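Local structure of DNA polymerase beta (Leishmania infantum, 4P4M) at residues Leu175-Gly185 against Val197-Pro208; Leu287-Ile298 against Tyr370-Pro378. The protein probably fills gaps in DNA during base excision repair, adding deoxyribonucleotides to a primer end with release of diphosphate as a type-X DNA polymerase. One frame throughout, in Å; residues are numbered along the deposited sequence.

Interaction 1 (Leu175-Gly185 against Val197-Pro208); sequences LGKDFSILICG and VDAILSRTLDAP. With MG (magnesium ion), chain E; D3T (2',3'-dideoxy-thymidine-5'-triphosphate), chain D.
Phe179 to Ile183 pairs antiparallel with Ala199 to Arg203, the axes of strands 179-183 and 197-203 closing to 4.7 Å with their directions 154° apart. Hydrogen-bonded pairs Ser180-Ser202 and Leu182-Ile200 alternate with non-hydrogen-bonded pairs, and at the ends Thr204 N bonds to Asp178 O and Cys184 N to Asp198 O. Phe179, Ile181, Ile183, Ala199, Leu201 and Arg203 share one face. There the Phe179 ring is clasped from both sides: Leu175 CD1 lies toward the rim of one face, and on the opposite face Arg203 CG makes a CH-pi contact, 3.8 Å from the ring centroid. The arginine chain bends at chi3 (70°), turning the guanidinium nearly perpendicular to the ring. Arg203 NH2 then donates in plane to Pro208 O at 2.8 Å, while the salt bridge from Arg203 NH2 to Asp178 OD2 is long, 4.0 Å; water 2 joins that same OD2 to Arg203 NH1. With chi1 at 173°, Leu201 swings CG away from its own N, and Leu201 CD1 meets Leu175 CD1 tip to tip and Ile181 CD1, each at 3.9 Å. Further along, Ile183 CD1 packs on Ala199 CB at 3.6 Å. The other face carries Ser180, Leu182, Ile200 and Ser202, where water 3 bonds to Ser202 OG and Ile200 O, and Ile200 CD1 reaches Cys184 SG. Beyond the pairing, Asp198 OD2 binds magnesium at 2.2 Å; Asp196 and all three phosphates of the bound nucleotide also bind the metal, as in the nucleotide-metal site of polymerase X palms, where two aspartates and the triphosphate share the ion. Gly185 CA lies 3.4 Å from Asp198 OD2. Helices 157-175 and 219-229 pack on the Phe179-Leu201 face, helix 282-290 meets Ile200 and Ser202 on the other, and strand 270-277 runs parallel beside strand 193-203.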
loop_
_atom_site.group_PDB
_atom_site.type_symbol
_atom_site.label_atom_id
_atom_site.label_comp_id
_atom_site.label_asym_id
_atom_site.label_seq_id
_atom_site.Cartn_x
_atom_site.Cartn_y
_atom_site.Cartn_z
ATOM N N LEU A 175 -15.625 -12.906 3.418
ATOM C CA LEU A 175 -14.795 -13.219 4.596
ATOM C C LEU A 175 -15.554 -13.238 5.928
ATOM O O LEU A 175 -15.100 -13.864 6.895
ATOM C CB LEU A 175 -13.593 -12.266 4.706
ATOM C CG LEU A 175 -12.693 -12.122 3.478
ATOM C CD1 LEU A 175 -11.530 -11.174 3.772
ATOM C CD2 LEU A 175 -12.168 -13.485 3.016
ATOM N N GLY A 176 -16.687 -12.543 5.993
ATOM C CA GLY A 176 -17.521 -12.560 7.192
ATOM C C GLY A 176 -17.121 -11.565 8.270
ATOM O O GLY A 176 -16.201 -10.772 8.087
ATOM N N LYS A 177 -17.794 -11.631 9.421
ATOM C CA LYS A 177 -17.662 -10.609 10.460
ATOM C C LYS A 177 -16.309 -10.600 11.175
ATOM O O LYS A 177 -16.005 -9.647 11.886
ATOM C CB LYS A 177 -18.787 -10.762 11.497
ATOM C CG LYS A 177 -18.696 -12.056 12.281
ATOM C CD LYS A 177 -19.688 -12.103 13.431
ATOM C CE LYS A 177 -19.484 -13.363 14.256
ATOM N NZ LYS A 177 -20.203 -13.299 15.556
ATOM N N ASP A 178 -15.500 -11.650 11.012
ATOM C CA ASP A 178 -14.179 -11.668 11.671
ATOM C C ASP A 178 -13.194 -10.668 11.055
ATOM O O ASP A 178 -12.141 -10.397 11.637
ATOM C CB ASP A 178 -13.527 -13.060 11.620
ATOM C CG ASP A 178 -14.170 -14.056 12.566
ATOM O OD1 ASP A 178 -14.878 -13.637 13.499
ATOM O OD2 ASP A 178 -13.947 -15.270 12.368
ATOM N N PHE A 179 -13.518 -10.146 9.871
ATOM C CA PHE A 179 -12.604 -9.267 9.143
ATOM C C PHE A 179 -13.147 -7.847 8.955
ATOM O O PHE A 179 -14.351 -7.620 9.014
ATOM C CB PHE A 179 -12.243 -9.879 7.775
ATOM C CG PHE A 179 -11.228 -10.988 7.863
ATOM C CD1 PHE A 179 -11.624 -12.302 8.040
ATOM C CD2 PHE A 179 -9.869 -10.707 7.779
ATOM C CE1 PHE A 179 -10.687 -13.320 8.127
ATOM C CE2 PHE A 179 -8.928 -11.722 7.858
ATOM C CZ PHE A 179 -9.337 -13.026 8.033
ATOM N N SER A 180 -12.250 -6.889 8.740
ATOM C CA SER A 180 -12.680 -5.535 8.407
ATOM C C SER A 180 -11.758 -4.869 7.379
ATOM O O SER A 180 -10.610 -5.291 7.193
ATOM C CB SER A 180 -12.764 -4.681 9.673
ATOM O OG SER A 180 -11.475 -4.494 10.214
ATOM N N ILE A 181 -12.281 -3.830 6.727
ATOM C CA ILE A 181 -11.529 -3.010 5.771
ATOM C C ILE A 181 -11.501 -1.553 6.233
ATOM O O ILE A 181 -12.538 -0.998 6.634
ATOM C CB ILE A 181 -12.175 -3.048 4.355
ATOM C CG1 ILE A 181 -11.992 -4.414 3.696
ATOM C CG2 ILE A 181 -11.577 -1.945 3.466
ATOM C CD1 ILE A 181 -10.598 -4.639 3.096
ATOM N N LEU A 182 -10.316 -0.940 6.175
ATOM C CA LEU A 182 -10.121 0.482 6.489
ATOM C C LEU A 182 -9.322 1.138 5.356
ATOM O O LEU A 182 -8.281 0.617 4.948
ATOM C CB LEU A 182 -9.341 0.643 7.805
ATOM C CG LEU A 182 -9.968 0.120 9.108
ATOM C CD1 LEU A 182 -8.907 -0.303 10.134
ATOM C CD2 LEU A 182 -10.927 1.152 9.712
ATOM N N ILE A 183 -9.798 2.273 4.853
ATOM C CA ILE A 183 -9.088 2.991 3.793
ATOM C C ILE A 183 -8.263 4.123 4.410
ATOM O O ILE A 183 -8.808 4.976 5.118
ATOM C CB ILE A 183 -10.061 3.578 2.736
ATOM C CG1 ILE A 183 -11.011 2.490 2.201
ATOM C CG2 ILE A 183 -9.282 4.243 1.601
ATOM C CD1 ILE A 183 -10.306 1.274 1.559
ATOM N N CYS A 184 -6.960 4.126 4.144
ATOM C CA CYS A 184 -6.041 5.115 4.712
ATOM C C CYS A 184 -5.524 6.073 3.639
ATOM O O CYS A 184 -6.313 6.621 2.889
ATOM C CB CYS A 184 -4.889 4.419 5.439
ATOM S SG CYS A 184 -5.472 3.409 6.843
ATOM N N GLY A 185 -4.206 6.264 3.559
ATOM C CA GLY A 185 -3.630 7.149 2.551
ATOM C C GLY A 185 -4.120 8.598 2.632
ATOM O O GLY A 185 -4.606 9.047 3.669
ATOM N N VAL A 197 -5.955 3.950 -4.002
ATOM C CA VAL A 197 -6.739 3.509 -2.849
ATOM C C VAL A 197 -5.851 2.643 -1.944
ATOM O O VAL A 197 -5.390 1.588 -2.376
ATOM C CB VAL A 197 -7.962 2.677 -3.303
ATOM C CG1 VAL A 197 -8.753 2.174 -2.078
ATOM C CG2 VAL A 197 -8.860 3.496 -4.214
ATOM N N ASP A 198 -5.602 3.086 -0.704
ATOM C CA ASP A 198 -4.775 2.332 0.243
ATOM C C ASP A 198 -5.634 1.660 1.305
ATOM O O ASP A 198 -6.155 2.332 2.207
ATOM C CB ASP A 198 -3.759 3.248 0.943
ATOM C CG ASP A 198 -2.818 3.932 -0.038
ATOM O OD1 ASP A 198 -2.063 3.234 -0.750
ATOM O OD2 ASP A 198 -2.835 5.179 -0.092
ATOM N N ALA A 199 -5.776 0.341 1.211
ATOM C CA ALA A 199 -6.651 -0.383 2.125
ATOM C C ALA A 199 -5.866 -1.282 3.090
ATOM O O ALA A 199 -4.838 -1.855 2.718
ATOM C CB ALA A 199 -7.666 -1.217 1.336
ATOM N N ILE A 200 -6.356 -1.377 4.328
ATOM C CA ILE A 200 -5.888 -2.380 5.290
ATOM C C ILE A 200 -6.979 -3.420 5.507
ATOM O O ILE A 200 -8.138 -3.083 5.778
ATOM C CB ILE A 200 -5.553 -1.755 6.677
ATOM C CG1 ILE A 200 -4.413 -0.745 6.555
ATOM C CG2 ILE A 200 -5.207 -2.863 7.712
ATOM C CD1 ILE A 200 -4.225 0.119 7.826
ATOM N N LEU A 201 -6.602 -4.688 5.367
ATOM C CA LEU A 201 -7.476 -5.805 5.696
ATOM C C LEU A 201 -6.967 -6.424 7.003
ATOM O O LEU A 201 -5.790 -6.748 7.113
ATOM C CB LEU A 201 -7.437 -6.830 4.557
ATOM C CG LEU A 201 -8.150 -8.168 4.766
ATOM C CD1 LEU A 201 -9.665 -7.963 4.906
ATOM C CD2 LEU A 201 -7.821 -9.135 3.622
ATOM N N SER A 202 -7.837 -6.578 7.997
ATOM C CA SER A 202 -7.396 -7.126 9.279
ATOM C C SER A 202 -8.525 -7.818 10.043
ATOM O O SER A 202 -9.704 -7.519 9.829
ATOM C CB SER A 202 -6.794 -6.016 10.148
ATOM O OG SER A 202 -7.773 -5.040 10.506
ATOM N N ARG A 203 -8.163 -8.746 10.929
ATOM C CA ARG A 203 -9.153 -9.384 11.802
ATOM C C ARG A 203 -9.550 -8.435 12.933
ATOM O O ARG A 203 -8.728 -7.662 13.428
ATOM C CB ARG A 203 -8.613 -10.711 12.365
ATOM C CG ARG A 203 -8.521 -11.833 11.303
ATOM C CD ARG A 203 -7.785 -13.076 11.850
ATOM N NE ARG A 203 -8.548 -13.821 12.868
ATOM C CZ ARG A 203 -9.541 -14.656 12.582
ATOM N NH1 ARG A 203 -9.902 -14.842 11.317
ATOM N NH2 ARG A 203 -10.176 -15.313 13.551
ATOM N N THR A 204 -10.813 -8.496 13.352
ATOM C CA THR A 204 -11.303 -7.586 14.379
ATOM C C THR A 204 -10.823 -7.999 15.775
ATOM O O THR A 204 -10.370 -9.131 15.986
ATOM C CB THR A 204 -12.836 -7.558 14.418
ATOM O OG1 THR A 204 -13.309 -8.835 14.867
ATOM C CG2 THR A 204 -13.422 -7.239 13.024
ATOM N N LEU A 205 -10.960 -7.084 16.732
ATOM C CA LEU A 205 -10.642 -7.382 18.129
ATOM C C LEU A 205 -11.455 -8.544 18.692
ATOM O O LEU A 205 -10.971 -9.281 19.545
ATOM C CB LEU A 205 -10.818 -6.135 19.001
ATOM C CG LEU A 205 -9.689 -5.115 18.854
ATOM C CD1 LEU A 205 -10.068 -3.768 19.470
ATOM C CD2 LEU A 205 -8.410 -5.669 19.464
ATOM N N ASP A 206 -12.678 -8.722 18.200
ATOM C CA ASP A 206 -13.548 -9.814 18.654
ATOM C C ASP A 206 -13.253 -11.191 18.037
ATOM O O ASP A 206 -13.673 -12.207 18.574
ATOM C CB ASP A 206 -15.020 -9.474 18.388
ATOM C CG ASP A 206 -15.557 -8.418 19.330
ATOM O OD1 ASP A 206 -14.906 -8.147 20.366
ATOM O OD2 ASP A 206 -16.639 -7.866 19.035
ATOM N N ALA A 207 -12.563 -11.229 16.903
ATOM C CA ALA A 207 -12.296 -12.498 16.217
ATOM C C ALA A 207 -11.429 -13.427 17.064
ATOM O O ALA A 207 -10.529 -12.963 17.767
ATOM C CB ALA A 207 -11.614 -12.231 14.856
ATOM N N PRO A 208 -11.684 -14.745 16.999
ATOM C CA PRO A 208 -10.835 -15.627 17.814
ATOM C C PRO A 208 -9.387 -15.639 17.325
ATOM O O PRO A 208 -9.140 -15.463 16.131
ATOM C CB PRO A 208 -11.483 -17.011 17.650
ATOM C CG PRO A 208 -12.401 -16.904 16.481
ATOM C CD PRO A 208 -12.810 -15.463 16.377
HETATM MG MG MG E . -2.286 6.694 -1.539
HETATM P PA D3T D . 0.967 6.796 -1.257
HETATM O O1A D3T D . -0.218 6.047 -1.764
HETATM O O2A D3T D . 2.205 6.636 -2.095
HETATM O "O5'" D3T D . 1.406 5.580 -0.027
HETATM C "C5'" D3T D . 0.485 5.385 0.921
HETATM C "C4'" D3T D . 1.118 5.426 2.368
HETATM O "O4'" D3T D . 2.312 4.639 2.420
HETATM C "C1'" D3T D . 3.242 5.245 3.254
HETATM N N1 D3T D . 4.537 5.411 2.527
HETATM C C6 D3T D . 4.526 5.826 1.207
HETATM C C2 D3T D . 5.791 5.186 3.220
HETATM O O2 D3T D . 5.815 4.835 4.375
HETATM N N3 D3T D . 6.985 5.394 2.482
HETATM C C4 D3T D . 6.893 5.785 1.218
HETATM O O4 D3T D . 8.047 5.971 0.545
HETATM C C5 D3T D . 5.690 6.025 0.487
HETATM C C5M D3T D . 5.750 6.462 -0.922
HETATM C "C2'" D3T D . 2.719 6.638 3.678
HETATM C "C3'" D3T D . 1.563 6.863 2.726
HETATM O O3A D3T D . 0.855 8.006 -0.299
HETATM P PB D3T D . -0.560 9.024 -0.262
HETATM O O1B D3T D . -1.612 8.001 -0.005
HETATM O O2B D3T D . -0.108 9.803 0.939
HETATM O O3B D3T D . -0.796 9.900 -1.501
HETATM P PG D3T D . -1.572 9.661 -2.999
HETATM O O1G D3T D . -2.081 8.251 -3.021
HETATM O O2G D3T D . -0.447 9.901 -3.995
HETATM O O3G D3T D . -2.691 10.680 -2.999
HETATM O O HOH W 1 -15.963 -9.440 14.636
HETATM O O HOH W 2 -12.428 -16.113 10.250
HETATM O O HOH W 3 -8.769 -3.156 8.670
HETATM O O HOH W 4 -6.331 5.919 0.069
HETATM O O HOH W 5 -4.472 7.308 -1.291
#

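Interaction 2 (Leu287-Ile298 against Tyr370-Pro378); sequences LTFTGSKNFNVI and YAKPENRDP. With D3T (2',3'-dideoxy-thymidine-5'-triphosphate), chain D; nucleotides of chain C.
Arg376 lays its aliphatic chain over one face of the Phe295 ring, CD 3.8 Å from the centroid and 18° off the normal. An extended run from CG to NE carries the guanidinium past the ring, its plane only 16° from that of the ring. Arg376 NE and NH2 grip Ala371 O side-on, each at 3.0 Å, which fixes the group's rotation; Glu359 adds a salt bridge. NH1 lies near Leu287 CD2, which comes over the guanidinium face, and water 6 ties NH1 to Leu287 O and Gly291 O. Backbone joins backbone where Ser292 N donates to Arg376 O at 3.1 Å. Ser292, preceded by a cis peptide, is also the N-cap of helix 293-305: its OG accepts from Phe295 N. This polymerase X thumb element presents its other side to the incoming nucleotide, where Asn296 ND2 bonds to the base O2 at 3.1 Å. The chain terminus is looser. Exposed Pro378 rests its ring against Phe295 CB; Pro378 CG lies 3.9 Å from Ile298 CD1, the side chains sliding oppositely past each other, while water 7 bridges the Pro378 carboxylate O to Ser292 OG. Asp377 OD1 passes near Ser292 CB and salt-bridges Arg189, while OD2 hydrogen-bonds His191.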
loop_
_atom_site.group_PDB
_atom_site.type_symbol
_atom_site.label_atom_id
_atom_site.label_comp_id
_atom_site.label_asym_id
_atom_site.label_seq_id
_atom_site.Cartn_x
_atom_site.Cartn_y
_atom_site.Cartn_z
ATOM N N LEU A 287 -1.134 4.288 11.312
ATOM C CA LEU A 287 -0.163 5.384 11.220
ATOM C C LEU A 287 0.648 5.300 9.931
ATOM O O LEU A 287 0.782 6.284 9.201
ATOM C CB LEU A 287 0.811 5.372 12.403
ATOM C CG LEU A 287 0.427 6.090 13.689
ATOM C CD1 LEU A 287 1.407 5.697 14.802
ATOM C CD2 LEU A 287 0.404 7.617 13.469
ATOM N N THR A 288 1.211 4.125 9.668
ATOM C CA THR A 288 2.083 3.947 8.506
ATOM C C THR A 288 1.345 4.204 7.200
ATOM O O THR A 288 1.831 4.945 6.329
ATOM C CB THR A 288 2.689 2.515 8.456
ATOM O OG1 THR A 288 3.618 2.346 9.533
ATOM C CG2 THR A 288 3.411 2.281 7.129
ATOM N N PHE A 289 0.178 3.585 7.036
ATOM C CA PHE A 289 -0.480 3.655 5.729
ATOM C C PHE A 289 -1.286 4.934 5.513
ATOM O O PHE A 289 -1.698 5.225 4.404
ATOM C CB PHE A 289 -1.261 2.370 5.415
ATOM C CG PHE A 289 -0.378 1.153 5.401
ATOM C CD1 PHE A 289 0.666 1.063 4.491
ATOM C CD2 PHE A 289 -0.556 0.131 6.317
ATOM C CE1 PHE A 289 1.511 -0.043 4.477
ATOM C CE2 PHE A 289 0.287 -0.979 6.313
ATOM C CZ PHE A 289 1.317 -1.060 5.391
ATOM N N THR A 290 -1.472 5.707 6.578
ATOM C CA THR A 290 -2.029 7.056 6.460
ATOM C C THR A 290 -0.956 8.075 6.032
ATOM O O THR A 290 -1.227 8.969 5.237
ATOM C CB THR A 290 -2.741 7.500 7.778
ATOM O OG1 THR A 290 -3.831 6.607 8.050
ATOM C CG2 THR A 290 -3.304 8.939 7.654
ATOM N N GLY A 291 0.267 7.937 6.536
ATOM C CA GLY A 291 1.330 8.849 6.131
ATOM C C GLY A 291 1.072 10.273 6.619
ATOM O O GLY A 291 0.436 10.454 7.665
ATOM N N SER A 292 1.532 11.295 5.892
ATOM C CA SER A 292 2.235 11.191 4.618
ATOM C C SER A 292 3.573 10.478 4.731
ATOM O O SER A 292 4.026 10.138 5.825
ATOM C CB SER A 292 2.514 12.605 4.087
ATOM O OG SER A 292 3.518 13.220 4.890
ATOM N N LYS A 293 4.217 10.271 3.587
ATOM C CA LYS A 293 5.575 9.727 3.562
ATOM C C LYS A 293 6.541 10.513 4.461
ATOM O O LYS A 293 7.276 9.917 5.267
ATOM C CB LYS A 293 6.116 9.692 2.124
ATOM C CG LYS A 293 7.599 9.347 2.033
ATOM C CD LYS A 293 8.140 9.659 0.646
ATOM C CE LYS A 293 9.572 9.171 0.475
ATOM N NZ LYS A 293 10.504 9.819 1.438
ATOM N N ASN A 294 6.563 11.838 4.317
ATOM C CA ASN A 294 7.495 12.650 5.105
ATOM C C ASN A 294 7.166 12.575 6.595
ATOM O O ASN A 294 8.060 12.576 7.444
ATOM C CB ASN A 294 7.506 14.123 4.659
ATOM C CG ASN A 294 8.126 14.327 3.277
ATOM O OD1 ASN A 294 8.935 13.369 2.833
ATOM N ND2 ASN A 294 7.869 15.336 2.617
ATOM N N PHE A 295 5.877 12.533 6.913
ATOM C CA PHE A 295 5.455 12.370 8.307
ATOM C C PHE A 295 5.994 11.070 8.922
ATOM O O PHE A 295 6.489 11.080 10.052
ATOM C CB PHE A 295 3.928 12.447 8.414
ATOM C CG PHE A 295 3.386 12.114 9.787
ATOM C CD1 PHE A 295 3.250 13.100 10.754
ATOM C CD2 PHE A 295 2.997 10.816 10.096
ATOM C CE1 PHE A 295 2.745 12.796 12.015
ATOM C CE2 PHE A 295 2.495 10.508 11.348
ATOM C CZ PHE A 295 2.373 11.504 12.308
ATOM N N ASN A 296 5.900 9.960 8.186
ATOM C CA ASN A 296 6.409 8.666 8.665
ATOM C C ASN A 296 7.913 8.715 8.914
ATOM O O ASN A 296 8.406 8.153 9.883
ATOM C CB ASN A 296 6.118 7.525 7.668
ATOM C CG ASN A 296 4.635 7.162 7.583
ATOM O OD1 ASN A 296 3.821 7.596 8.398
ATOM N ND2 ASN A 296 4.291 6.335 6.599
ATOM N N VAL A 297 8.648 9.358 8.015
ATOM C CA VAL A 297 10.094 9.462 8.195
ATOM C C VAL A 297 10.444 10.262 9.459
ATOM O O VAL A 297 11.297 9.852 10.247
ATOM C CB VAL A 297 10.785 10.073 6.951
ATOM C CG1 VAL A 297 12.241 10.397 7.258
ATOM C CG2 VAL A 297 10.676 9.112 5.772
ATOM N N ILE A 298 9.771 11.395 9.653
ATOM C CA ILE A 298 9.954 12.214 10.862
ATOM C C ILE A 298 9.621 11.440 12.148
ATOM O O ILE A 298 10.377 11.481 13.128
ATOM C CB ILE A 298 9.117 13.520 10.789
ATOM C CG1 ILE A 298 9.703 14.462 9.732
ATOM C CG2 ILE A 298 9.054 14.214 12.151
ATOM C CD1 ILE A 298 8.762 15.571 9.305
ATOM N N TYR A 370 0.139 15.124 19.490
ATOM C CA TYR A 370 -0.795 14.452 18.589
ATOM C C TYR A 370 -1.138 15.336 17.394
ATOM O O TYR A 370 -1.361 16.537 17.549
ATOM C CB TYR A 370 -2.090 14.051 19.312
ATOM C CG TYR A 370 -3.074 13.388 18.377
ATOM C CD1 TYR A 370 -2.911 12.058 17.994
ATOM C CD2 TYR A 370 -4.142 14.101 17.837
ATOM C CE1 TYR A 370 -3.792 11.454 17.114
ATOM C CE2 TYR A 370 -5.032 13.507 16.963
ATOM C CZ TYR A 370 -4.853 12.185 16.601
ATOM O OH TYR A 370 -5.738 11.598 15.724
ATOM N N ALA A 371 -1.187 14.736 16.207
ATOM C CA ALA A 371 -1.646 15.434 15.006
ATOM C C ALA A 371 -2.781 14.648 14.359
ATOM O O ALA A 371 -2.660 13.437 14.153
ATOM C CB ALA A 371 -0.496 15.613 14.021
ATOM N N LYS A 372 -3.889 15.317 14.052
ATOM C CA LYS A 372 -4.973 14.662 13.305
ATOM C C LYS A 372 -4.454 14.255 11.924
ATOM O O LYS A 372 -3.537 14.882 11.409
ATOM C CB LYS A 372 -6.157 15.609 13.127
ATOM C CG LYS A 372 -6.865 16.018 14.421
ATOM C CD LYS A 372 -7.821 17.174 14.147
ATOM C CE LYS A 372 -8.661 17.517 15.370
ATOM N NZ LYS A 372 -9.651 16.445 15.683
ATOM N N PRO A 373 -5.040 13.210 11.316
ATOM C CA PRO A 373 -4.623 12.805 9.960
ATOM C C PRO A 373 -4.524 13.957 8.951
ATOM O O PRO A 373 -3.571 14.018 8.169
ATOM C CB PRO A 373 -5.730 11.830 9.542
ATOM C CG PRO A 373 -6.119 11.169 10.850
ATOM C CD PRO A 373 -6.101 12.331 11.848
ATOM N N GLU A 374 -5.493 14.867 8.964
ATOM C CA GLU A 374 -5.491 15.986 8.020
ATOM C C GLU A 374 -4.356 16.983 8.258
ATOM O O GLU A 374 -4.121 17.865 7.439
ATOM C CB GLU A 374 -6.830 16.724 8.067
ATOM C CG GLU A 374 -7.152 17.272 9.447
ATOM C CD GLU A 374 -8.613 17.624 9.596
ATOM O OE1 GLU A 374 -9.327 16.903 10.326
ATOM O OE2 GLU A 374 -9.045 18.617 8.970
ATOM N N ASN A 375 -3.666 16.853 9.385
ATOM C CA ASN A 375 -2.504 17.685 9.668
ATOM C C ASN A 375 -1.183 16.915 9.584
ATOM O O ASN A 375 -0.186 17.288 10.208
ATOM C CB ASN A 375 -2.653 18.357 11.041
ATOM C CG ASN A 375 -3.863 19.277 11.108
ATOM O OD1 ASN A 375 -4.661 19.222 12.049
ATOM N ND2 ASN A 375 -4.008 20.125 10.098
ATOM N N ARG A 376 -1.172 15.835 8.809
ATOM C CA ARG A 376 0.047 15.048 8.654
ATOM C C ARG A 376 0.662 15.217 7.263
ATOM O O ARG A 376 0.964 14.236 6.590
ATOM C CB ARG A 376 -0.215 13.560 8.969
ATOM C CG ARG A 376 -0.619 13.314 10.427
ATOM C CD ARG A 376 -0.912 11.827 10.729
ATOM N NE ARG A 376 -1.761 11.693 11.922
ATOM C CZ ARG A 376 -2.369 10.568 12.293
ATOM N NH1 ARG A 376 -2.225 9.460 11.567
ATOM N NH2 ARG A 376 -3.146 10.554 13.379
ATOM N N ASP A 377 0.854 16.470 6.845
ATOM C CA ASP A 377 1.493 16.755 5.559
ATOM C C ASP A 377 2.696 17.701 5.698
ATOM O O ASP A 377 2.706 18.788 5.114
ATOM C CB ASP A 377 0.475 17.324 4.554
ATOM C CG ASP A 377 -0.405 16.244 3.933
ATOM O OD1 ASP A 377 0.088 15.491 3.072
ATOM O OD2 ASP A 377 -1.588 16.144 4.304
ATOM N N PRO A 378 3.726 17.283 6.453
ATOM C CA PRO A 378 4.892 18.154 6.659
ATOM C C PRO A 378 5.757 18.309 5.406
ATOM O O PRO A 378 5.708 17.506 4.469
ATOM C CB PRO A 378 5.676 17.428 7.755
ATOM C CG PRO A 378 5.325 15.997 7.577
ATOM C CD PRO A 378 3.871 16.000 7.168
ATOM O OXT PRO A 378 6.535 19.259 5.304
HETATM P PA D3T D . 0.967 6.796 -1.257
HETATM O O1A D3T D . -0.218 6.047 -1.764
HETATM O O2A D3T D . 2.205 6.636 -2.095
HETATM O "O5'" D3T D . 1.406 5.580 -0.027
HETATM C "C5'" D3T D . 0.485 5.385 0.921
HETATM C "C4'" D3T D . 1.118 5.426 2.368
HETATM O "O4'" D3T D . 2.312 4.639 2.420
HETATM C "C1'" D3T D . 3.242 5.245 3.254
HETATM N N1 D3T D . 4.537 5.411 2.527
HETATM C C6 D3T D . 4.526 5.826 1.207
HETATM C C2 D3T D . 5.791 5.186 3.220
HETATM O O2 D3T D . 5.815 4.835 4.375
HETATM N N3 D3T D . 6.985 5.394 2.482
HETATM C C4 D3T D . 6.893 5.785 1.218
HETATM O O4 D3T D . 8.047 5.971 0.545
HETATM C C5 D3T D . 5.690 6.025 0.487
HETATM C C5M D3T D . 5.750 6.462 -0.922
HETATM C "C2'" D3T D . 2.719 6.638 3.678
HETATM C "C3'" D3T D . 1.563 6.863 2.726
HETATM O O3A D3T D . 0.855 8.006 -0.299
HETATM P PB D3T D . -0.560 9.024 -0.262
HETATM O O1B D3T D . -1.612 8.001 -0.005
HETATM O O2B D3T D . -0.108 9.803 0.939
HETATM O O3B D3T D . -0.796 9.900 -1.501
HETATM P PG D3T D . -1.572 9.661 -2.999
HETATM O O1G D3T D . -2.081 8.251 -3.021
HETATM O O2G D3T D . -0.447 9.901 -3.995
HETATM O O3G D3T D . -2.691 10.680 -2.999
ATOM O OP3 DA C 1 17.729 8.142 8.494
ATOM P P DA C 1 16.750 8.068 7.386
ATOM O OP1 DA C 1 17.320 7.211 6.330
ATOM O OP2 DA C 1 16.328 9.448 7.082
ATOM O "O5'" DA C 1 15.448 7.302 7.913
ATOM C "C5'" DA C 1 14.863 7.589 9.160
ATOM C "C4'" DA C 1 13.913 6.445 9.501
ATOM O "O4'" DA C 1 12.837 6.427 8.527
ATOM C "C3'" DA C 1 14.538 5.052 9.473
ATOM O "O3'" DA C 1 13.939 4.321 10.541
ATOM C "C2'" DA C 1 14.158 4.533 8.077
ATOM C "C1'" DA C 1 12.804 5.195 7.821
ATOM N N9 DA C 1 12.514 5.502 6.411
ATOM C C8 DA C 1 13.397 6.019 5.498
ATOM N N7 DA C 1 12.882 6.213 4.306
ATOM C C5 DA C 1 11.565 5.806 4.437
ATOM C C6 DA C 1 10.498 5.774 3.506
ATOM N N6 DA C 1 10.631 6.172 2.228
ATOM N N1 DA C 1 9.306 5.318 3.940
ATOM C C2 DA C 1 9.202 4.915 5.221
ATOM N N3 DA C 1 10.135 4.902 6.182
ATOM C C4 DA C 1 11.315 5.369 5.726
HETATM O O HOH W 6 -0.102 8.871 9.713
HETATM O O HOH W 7 4.086 15.667 3.619
#

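Along the chain, interaction 1 closes before interaction 2 opens, with their centres 21 Å apart. The first belongs to the palm sheet; the second joins helices 282-290 and 293-305 to the C-terminal tail. They meet where strand 179-183 runs out toward the nucleotide: Gly185 N lies 2.8 Å from Phe289 O, a probable hydrogen bond, and Ile200 CG1 packs against Phe289 CD2. Helix 282-290 is thus the shared element, lying against the sheet in the palm while its last turn enters interaction 2. Both contacts touch the dideoxythymidine triphosphate, the palm side through Asp198 and magnesium at the phosphates, the thumb side at sugar and base, so the substrate sits between them.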